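Local coordinates for phenol hydroxylase component phL (PDB 3U52), which is a subunit of phenol hydroxylase, a multicomponent bacterial monooxygenase of the methane/phenol/alkene hydroxylase family, and probably takes part in the hydroxylation of phenol, at residues K186-W189 against M190-M194; Q78-Y81 against G82-V85; G100-K104 against R105-T109. All blocks are in the same frame, centred on the assembly; numbering follows the deposited sequence.

Three local contacts in one largely helical chain illustrate how helices are begun and ended. From the N terminus, interaction 2 (78-81 with 82-85) comes first, turning a loop into the start of helix 81-105. Interaction 3 (100-104 with 105-109) closes that same helix and hands the chain to the loop before helix 113-122. Interaction 1 (186-189 with 190-194) then ends helix 180-191. They follow in series, neither nesting nor crossing, and none touches another: interactions 1 and 2 lie on opposite sides of the chain's centre, with centres about 37 Å apart. Interactions 1 and 2 also meet the chain of another protein, whereas interaction 3 faces the second copy of this subunit.

Interaction 1. Residues K186-W189 against M190-M194; sequences KAYW and MDDEM
Met190 lays its sulfur beside the indole of Trp189, and this neighbouring pair forms the compact side of the contact. The SD of Met190 lies 3.9 Å from CD1 of Trp189 and stands obliquely to the five-membered ring, a Met-aromatic contact. CG of Met190 stands anti to the carbonyl carbon (chi1 -69°), passing close to the carbonyl O of Lys186, and the bend at chi2 (-56°) brings the sulfur beside the indole; chi3 then only directs the terminal methyl. The indole itself is buried, stacked on His128 and met edge-to-face by an aromatic side chain of the chain of another protein.

All this happens on the last turn of helix 180-191. Backbone bonds run from Met190 N to Lys186 O, from Asp191 N to Ala187 O (2.9 Å) and from Asp192 N to Tyr188 O (2.9 Å), after which Asp192 leaves helical geometry. Its carboxylate opens an Asx turn: Met194 N donates to Asp192 OD1 over 2.8 Å, reaching it on the anti side and well out of the carboxylate plane. The other oxygen, OD2, takes a salt bridge from Arg121 and lies only loosely beside the Tyr188 ring, 4.1 Å from CD2, with ring and carboxylate planes 62° apart. The hydroxyl of Tyr188 turns to Glu184 instead.

The opposite character belongs to Ala187 and Asp191, which are exposed to solvent. Little beyond the backbone joins them: CB of Asp191 rests 3.5 Å from Ala187 O, and its OD2 comes no nearer to that oxygen than 3.9 Å.

Interaction 2. Residues Q78-Y81 against G82-V85; sequences QFYY and GAYV
The first turn of helix 81-105 is a worked example of a helix N-terminus packed round with aromatic rings, Tyr80 standing at the N-cap position. Its carbonyl O receives two backbone donors: Tyr84 N at 3.0 Å, nearly along the C=O axis, and Ala83 N by a weak, strongly bent bond. One residue on, Val85 N donates to Tyr81 O just as straight (168°).

Three rings pack against this turn, each with a C-H carbon over a face. The CA of Tyr84 sits above the Phe79 ring, 4.1 Å from its centroid, while CB of Tyr84 touches Phe79 CD1 at 3.9 Å; the two side chains cross at about a right angle, and Phe79 CD1 lies at the edge of the Tyr84 ring. Tyr80, its CG sitting between backbone N and carbonyl carbon (chi1 56°), turns one ring face to the turn, where CB of Ala83 makes a CH-pi contact with it at 4.3 Å from the centroid. On Tyr81, CG1 of Val85 lies over the ring, 3.6 Å from CZ, and CG2 comes near CE2.

Tyr81 OH bonds to an aromatic and a polar side chain of the chain of another protein, and Tyr84 OH to Asp159. With an alanine in place of Tyr81, Val85 CG1 would probably lose its ring face, and the two partners in the other chain would be left without one of the hydroxyls that reach it. The arrangement is that of a helix N-terminus, where the carbonyl of the N-cap residue accepts the first i to i+4 bond and the flanking rings pack into the interface with another protein chain.

Interaction 3. Residues G100-K104 against R105-T109; sequences GFCEK and RNLLT
The carbonyl O of Cys102 is held by Leu107 N, which donates in the carbonyl plane at 3.0 Å, and by water 1, which donates to it at 3.2 Å. That water also accepts from Leu108 N, bridging the last helical turn to the chain beyond it. Alongside, Arg105 N bonds to Phe101 O, and Asn106 N makes a weak bond to Glu103 O.

The side chains close over the same turn. Arg105 runs extended from CG to NE and lays CD over one face of the Phe101 ring, 3.8 Å from its centroid, as a CH-pi contact. The guanidinium lies nearly parallel to the ring, their planes 10° apart, with NE 3.6 Å from CE1 of Phe101. Its NH2 goes on to a salt bridge with Asp235 of the second subunit. Leu107 folds back over the turn instead: its CD1 touches both CE2 of Phe101 (3.9 Å) and SG of Cys102 (3.9 Å), while Cys102 also packs on Met248 and Met173.

With Asn106 at positive phi (55°) and Leu107 N reaching back to Cys102 O, the end of helix 81-105 is a Schellman motif.

Interaction 1. Residues K186-W189 against M190-M194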
loop_
_atom_site.group_PDB
_atom_site.type_symbol
_atom_site.label_atom_id
_atom_site.label_comp_id
_atom_site.label_asym_id
_atom_site.label_seq_id
_atom_site.Cartn_x
_atom_site.Cartn_y
_atom_site.Cartn_z
ATOM N N LYS D 186 13.977 -41.572 -7.699
ATOM C CA LYS D 186 13.180 -41.860 -8.882
ATOM C C LYS D 186 13.273 -43.334 -9.316
ATOM O O LYS D 186 12.287 -43.894 -9.732
ATOM C CB LYS D 186 13.535 -40.975 -10.044
ATOM C CG LYS D 186 12.471 -40.979 -11.144
ATOM C CD LYS D 186 12.554 -39.635 -11.809
ATOM C CE LYS D 186 11.609 -39.477 -12.969
ATOM N NZ LYS D 186 12.083 -38.267 -13.751
ATOM N N ALA D 187 14.444 -43.940 -9.182
ATOM C CA ALA D 187 14.625 -45.345 -9.494
ATOM C C ALA D 187 13.748 -46.206 -8.599
ATOM O O ALA D 187 13.185 -47.165 -9.088
ATOM C CB ALA D 187 16.089 -45.740 -9.406
ATOM N N TYR D 188 13.564 -45.846 -7.319
ATOM C CA TYR D 188 12.580 -46.559 -6.449
ATOM C C TYR D 188 11.121 -46.470 -6.987
ATOM O O TYR D 188 10.417 -47.465 -7.093
ATOM C CB TYR D 188 12.645 -46.073 -4.979
ATOM C CG TYR D 188 13.983 -46.287 -4.305
ATOM C CD1 TYR D 188 14.661 -45.239 -3.698
ATOM C CD2 TYR D 188 14.579 -47.548 -4.298
ATOM C CE1 TYR D 188 15.897 -45.431 -3.087
ATOM C CE2 TYR D 188 15.804 -47.765 -3.701
ATOM C CZ TYR D 188 16.465 -46.694 -3.108
ATOM O OH TYR D 188 17.689 -46.924 -2.540
ATOM N N TRP D 189 10.687 -45.257 -7.316
ATOM C CA TRP D 189 9.373 -44.998 -7.903
ATOM C C TRP D 189 9.122 -45.883 -9.127
ATOM O O TRP D 189 8.034 -46.478 -9.241
ATOM C CB TRP D 189 9.272 -43.514 -8.271
ATOM C CG TRP D 189 8.073 -43.086 -8.957
ATOM C CD1 TRP D 189 7.985 -42.667 -10.264
ATOM C CD2 TRP D 189 6.762 -42.994 -8.409
ATOM N NE1 TRP D 189 6.677 -42.321 -10.558
ATOM C CE2 TRP D 189 5.908 -42.527 -9.439
ATOM C CE3 TRP D 189 6.209 -43.270 -7.135
ATOM C CZ2 TRP D 189 4.548 -42.278 -9.227
ATOM C CZ3 TRP D 189 4.834 -43.050 -6.942
ATOM C CH2 TRP D 189 4.023 -42.589 -7.983
ATOM N N MET D 190 10.111 -45.977 -9.999
ATOM C CA MET D 190 9.976 -46.666 -11.302
ATOM C C MET D 190 10.094 -48.210 -11.202
ATOM O O MET D 190 9.352 -48.943 -11.885
ATOM C CB MET D 190 10.996 -46.160 -12.310
ATOM C CG MET D 190 10.785 -44.707 -12.822
ATOM S SD MET D 190 9.177 -44.411 -13.552
ATOM C CE MET D 190 9.338 -45.225 -15.159
ATOM N N ASP D 191 10.989 -48.671 -10.335
ATOM C CA ASP D 191 11.388 -50.095 -10.282
ATOM C C ASP D 191 11.203 -50.851 -8.965
ATOM O O ASP D 191 11.195 -52.070 -8.979
ATOM C CB ASP D 191 12.834 -50.236 -10.732
ATOM C CG ASP D 191 13.053 -49.735 -12.152
ATOM O OD1 ASP D 191 12.176 -49.947 -13.035
ATOM O OD2 ASP D 191 14.110 -49.106 -12.393
ATOM N N ASP D 192 11.084 -50.163 -7.824
ATOM C CA ASP D 192 10.847 -50.869 -6.563
ATOM C C ASP D 192 9.403 -51.347 -6.514
ATOM O O ASP D 192 8.470 -50.565 -6.683
ATOM C CB ASP D 192 11.153 -49.993 -5.337
ATOM C CG ASP D 192 11.122 -50.781 -4.017
ATOM O OD1 ASP D 192 10.252 -51.662 -3.819
ATOM O OD2 ASP D 192 11.985 -50.520 -3.158
ATOM N N GLU D 193 9.212 -52.634 -6.236
ATOM C CA GLU D 193 7.868 -53.206 -6.188
ATOM C C GLU D 193 6.953 -52.506 -5.171
ATOM O O GLU D 193 5.758 -52.454 -5.368
ATOM C CB GLU D 193 7.937 -54.735 -5.946
ATOM C CG GLU D 193 8.651 -55.101 -4.617
ATOM C CD GLU D 193 8.706 -56.618 -4.359
ATOM O OE1 GLU D 193 7.928 -57.101 -3.488
ATOM O OE2 GLU D 193 9.513 -57.310 -5.041
ATOM N N MET D 194 7.533 -51.972 -4.103
ATOM C CA MET D 194 6.825 -51.246 -3.050
ATOM C C MET D 194 6.019 -50.077 -3.629
ATOM O O MET D 194 4.906 -49.809 -3.147
ATOM C CB MET D 194 7.850 -50.669 -2.076
ATOM C CG MET D 194 7.343 -50.361 -0.652
ATOM S SD MET D 194 8.362 -49.031 0.082
ATOM C CE MET D 194 7.392 -47.668 -0.519
#

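Interaction 2. Residues Q78-Y81 against G82-V85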
loop_
_atom_site.group_PDB
_atom_site.type_symbol
_atom_site.label_atom_id
_atom_site.label_comp_id
_atom_site.label_asym_id
_atom_site.label_seq_id
_atom_site.Cartn_x
_atom_site.Cartn_y
_atom_site.Cartn_z
ATOM N N GLN D 78 -12.419 -18.341 2.180
ATOM C CA GLN D 78 -12.633 -17.108 1.374
ATOM C C GLN D 78 -11.392 -16.653 0.574
ATOM O O GLN D 78 -11.075 -15.464 0.483
ATOM C CB GLN D 78 -13.164 -16.002 2.272
ATOM C CG GLN D 78 -14.320 -16.500 3.126
ATOM C CD GLN D 78 -15.640 -16.339 2.478
ATOM O OE1 GLN D 78 -16.257 -17.339 2.014
ATOM N NE2 GLN D 78 -16.125 -15.098 2.432
ATOM N N PHE D 79 -10.688 -17.616 -0.007
ATOM C CA PHE D 79 -9.508 -17.331 -0.772
ATOM C C PHE D 79 -9.889 -16.807 -2.172
ATOM O O PHE D 79 -10.358 -17.544 -3.015
ATOM C CB PHE D 79 -8.643 -18.591 -0.917
ATOM C CG PHE D 79 -7.752 -18.899 0.256
ATOM C CD1 PHE D 79 -6.893 -20.003 0.192
ATOM C CD2 PHE D 79 -7.743 -18.133 1.415
ATOM C CE1 PHE D 79 -6.049 -20.322 1.283
ATOM C CE2 PHE D 79 -6.909 -18.458 2.508
ATOM C CZ PHE D 79 -6.045 -19.524 2.440
ATOM N N TYR D 80 -9.656 -15.524 -2.403
ATOM C CA TYR D 80 -9.452 -15.006 -3.756
ATOM C C TYR D 80 -7.953 -14.968 -3.879
ATOM O O TYR D 80 -7.248 -15.305 -2.894
ATOM C CB TYR D 80 -10.139 -13.650 -3.962
ATOM C CG TYR D 80 -9.710 -12.610 -2.960
ATOM C CD1 TYR D 80 -8.762 -11.666 -3.293
ATOM C CD2 TYR D 80 -10.243 -12.580 -1.692
ATOM C CE1 TYR D 80 -8.323 -10.729 -2.379
ATOM C CE2 TYR D 80 -9.828 -11.636 -0.780
ATOM C CZ TYR D 80 -8.853 -10.716 -1.135
ATOM O OH TYR D 80 -8.405 -9.759 -0.236
ATOM N N TYR D 81 -7.429 -14.556 -5.039
ATOM C CA TYR D 81 -5.999 -14.681 -5.305
ATOM C C TYR D 81 -5.123 -14.025 -4.221
ATOM O O TYR D 81 -4.176 -14.630 -3.746
ATOM C CB TYR D 81 -5.628 -14.097 -6.669
ATOM C CG TYR D 81 -4.174 -14.190 -6.980
ATOM C CD1 TYR D 81 -3.654 -15.292 -7.669
ATOM C CD2 TYR D 81 -3.293 -13.173 -6.608
ATOM C CE1 TYR D 81 -2.319 -15.369 -7.989
ATOM C CE2 TYR D 81 -1.924 -13.248 -6.945
ATOM C CZ TYR D 81 -1.466 -14.349 -7.627
ATOM O OH TYR D 81 -0.158 -14.420 -7.975
ATOM N N GLY D 82 -5.421 -12.772 -3.861
ATOM C CA GLY D 82 -4.560 -12.082 -2.907
ATOM C C GLY D 82 -4.576 -12.728 -1.524
ATOM O O GLY D 82 -3.545 -12.730 -0.861
ATOM N N ALA D 83 -5.696 -13.303 -1.094
ATOM C CA ALA D 83 -5.771 -13.965 0.247
ATOM C C ALA D 83 -4.985 -15.269 0.224
ATOM O O ALA D 83 -4.262 -15.639 1.166
ATOM C CB ALA D 83 -7.180 -14.213 0.638
ATOM N N TYR D 84 -5.063 -15.934 -0.911
ATOM C CA TYR D 84 -4.298 -17.155 -1.113
ATOM C C TYR D 84 -2.794 -16.909 -1.073
ATOM O O TYR D 84 -2.067 -17.585 -0.312
ATOM C CB TYR D 84 -4.797 -17.909 -2.395
ATOM C CG TYR D 84 -3.801 -18.947 -2.896
ATOM C CD1 TYR D 84 -3.692 -20.169 -2.272
ATOM C CD2 TYR D 84 -2.961 -18.670 -3.969
ATOM C CE1 TYR D 84 -2.768 -21.140 -2.720
ATOM C CE2 TYR D 84 -2.012 -19.626 -4.424
ATOM C CZ TYR D 84 -1.947 -20.860 -3.785
ATOM O OH TYR D 84 -1.024 -21.832 -4.191
ATOM N N VAL D 85 -2.284 -15.982 -1.877
ATOM C CA VAL D 85 -0.828 -15.823 -1.909
ATOM C C VAL D 85 -0.335 -15.220 -0.570
ATOM O O VAL D 85 0.771 -15.522 -0.135
ATOM C CB VAL D 85 -0.263 -14.991 -3.116
ATOM C CG1 VAL D 85 -0.351 -15.742 -4.465
ATOM C CG2 VAL D 85 -0.881 -13.556 -3.193
#

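Interaction 3. Residues G100-K104 against R105-T109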
loop_
_atom_site.group_PDB
_atom_site.type_symbol
_atom_site.label_atom_id
_atom_site.label_comp_id
_atom_site.label_asym_id
_atom_site.label_seq_id
_atom_site.Cartn_x
_atom_site.Cartn_y
_atom_site.Cartn_z
ATOM N N GLY D 100 16.879 -23.799 5.634
ATOM C CA GLY D 100 18.204 -23.191 5.833
ATOM C C GLY D 100 18.896 -23.705 7.094
ATOM O O GLY D 100 20.076 -23.965 7.073
ATOM N N PHE D 101 18.142 -23.840 8.175
ATOM C CA PHE D 101 18.604 -24.382 9.460
ATOM C C PHE D 101 19.097 -25.845 9.339
ATOM O O PHE D 101 20.136 -26.185 9.859
ATOM C CB PHE D 101 17.427 -24.272 10.414
ATOM C CG PHE D 101 17.700 -24.694 11.817
ATOM C CD1 PHE D 101 18.194 -23.774 12.758
ATOM C CD2 PHE D 101 17.373 -25.974 12.241
ATOM C CE1 PHE D 101 18.383 -24.155 14.087
ATOM C CE2 PHE D 101 17.573 -26.364 13.559
ATOM C CZ PHE D 101 18.060 -25.458 14.483
ATOM N N CYS D 102 18.354 -26.706 8.640
ATOM C CA CYS D 102 18.760 -28.105 8.474
ATOM C C CYS D 102 19.995 -28.200 7.572
ATOM O O CYS D 102 20.898 -28.981 7.838
ATOM C CB CYS D 102 17.609 -28.952 7.934
ATOM S SG CYS D 102 16.202 -29.090 9.086
ATOM N N GLU D 103 20.026 -27.373 6.531
ATOM C CA GLU D 103 21.130 -27.301 5.607
ATOM C C GLU D 103 22.406 -26.777 6.306
ATOM O O GLU D 103 23.442 -27.424 6.208
ATOM C CB GLU D 103 20.743 -26.468 4.365
ATOM C CG GLU D 103 21.885 -25.971 3.468
ATOM C CD GLU D 103 22.466 -27.049 2.575
ATOM O OE1 GLU D 103 22.398 -26.908 1.328
ATOM O OE2 GLU D 103 23.001 -28.044 3.119
ATOM N N LYS D 104 22.312 -25.651 7.023
ATOM C CA LYS D 104 23.468 -25.076 7.751
ATOM C C LYS D 104 24.011 -25.982 8.861
ATOM O O LYS D 104 25.204 -25.939 9.146
ATOM C CB LYS D 104 23.155 -23.680 8.346
ATOM C CG LYS D 104 23.039 -22.590 7.305
ATOM C CD LYS D 104 22.712 -21.194 7.893
ATOM C CE LYS D 104 22.295 -20.204 6.759
ATOM N NZ LYS D 104 22.945 -18.837 6.893
ATOM N N ARG D 105 23.141 -26.776 9.482
ATOM C CA ARG D 105 23.516 -27.643 10.590
ATOM C C ARG D 105 23.759 -29.114 10.209
ATOM O O ARG D 105 24.045 -29.950 11.081
ATOM C CB ARG D 105 22.451 -27.555 11.668
ATOM C CG ARG D 105 22.523 -26.241 12.365
ATOM C CD ARG D 105 21.478 -26.095 13.406
ATOM N NE ARG D 105 21.858 -24.935 14.178
ATOM C CZ ARG D 105 22.261 -24.956 15.442
ATOM N NH1 ARG D 105 22.296 -26.074 16.159
ATOM N NH2 ARG D 105 22.595 -23.820 15.985
ATOM N N ASN D 106 23.633 -29.423 8.918
ATOM C CA ASN D 106 23.850 -30.756 8.402
ATOM C C ASN D 106 23.016 -31.796 9.091
ATOM O O ASN D 106 23.473 -32.907 9.344
ATOM C CB ASN D 106 25.329 -31.132 8.482
ATOM C CG ASN D 106 26.194 -30.148 7.763
ATOM O OD1 ASN D 106 25.996 -29.847 6.584
ATOM N ND2 ASN D 106 27.173 -29.643 8.462
ATOM N N LEU D 107 21.769 -31.441 9.363
ATOM C CA LEU D 107 20.878 -32.338 10.067
ATOM C C LEU D 107 20.539 -33.599 9.248
ATOM O O LEU D 107 20.314 -34.658 9.820
ATOM C CB LEU D 107 19.623 -31.585 10.538
ATOM C CG LEU D 107 19.925 -30.413 11.500
ATOM C CD1 LEU D 107 18.642 -29.789 12.054
ATOM C CD2 LEU D 107 20.799 -30.895 12.672
ATOM N N LEU D 108 20.533 -33.479 7.921
ATOM C CA LEU D 108 20.236 -34.605 7.029
ATOM C C LEU D 108 21.479 -35.312 6.539
ATOM O O LEU D 108 21.480 -36.535 6.443
ATOM C CB LEU D 108 19.419 -34.164 5.823
ATOM C CG LEU D 108 17.992 -33.682 6.097
ATOM C CD1 LEU D 108 17.202 -33.701 4.784
ATOM C CD2 LEU D 108 17.283 -34.510 7.158
ATOM N N THR D 109 22.527 -34.554 6.233
ATOM C CA THR D 109 23.765 -35.142 5.728
ATOM C C THR D 109 24.546 -35.880 6.832
ATOM O O THR D 109 25.292 -36.808 6.536
ATOM C CB THR D 109 24.679 -34.121 5.038
ATOM O OG1 THR D 109 24.930 -33.053 5.952
ATOM C CG2 THR D 109 24.045 -33.557 3.791
HETATM O O HOH W 1 21.577 -31.378 5.885
#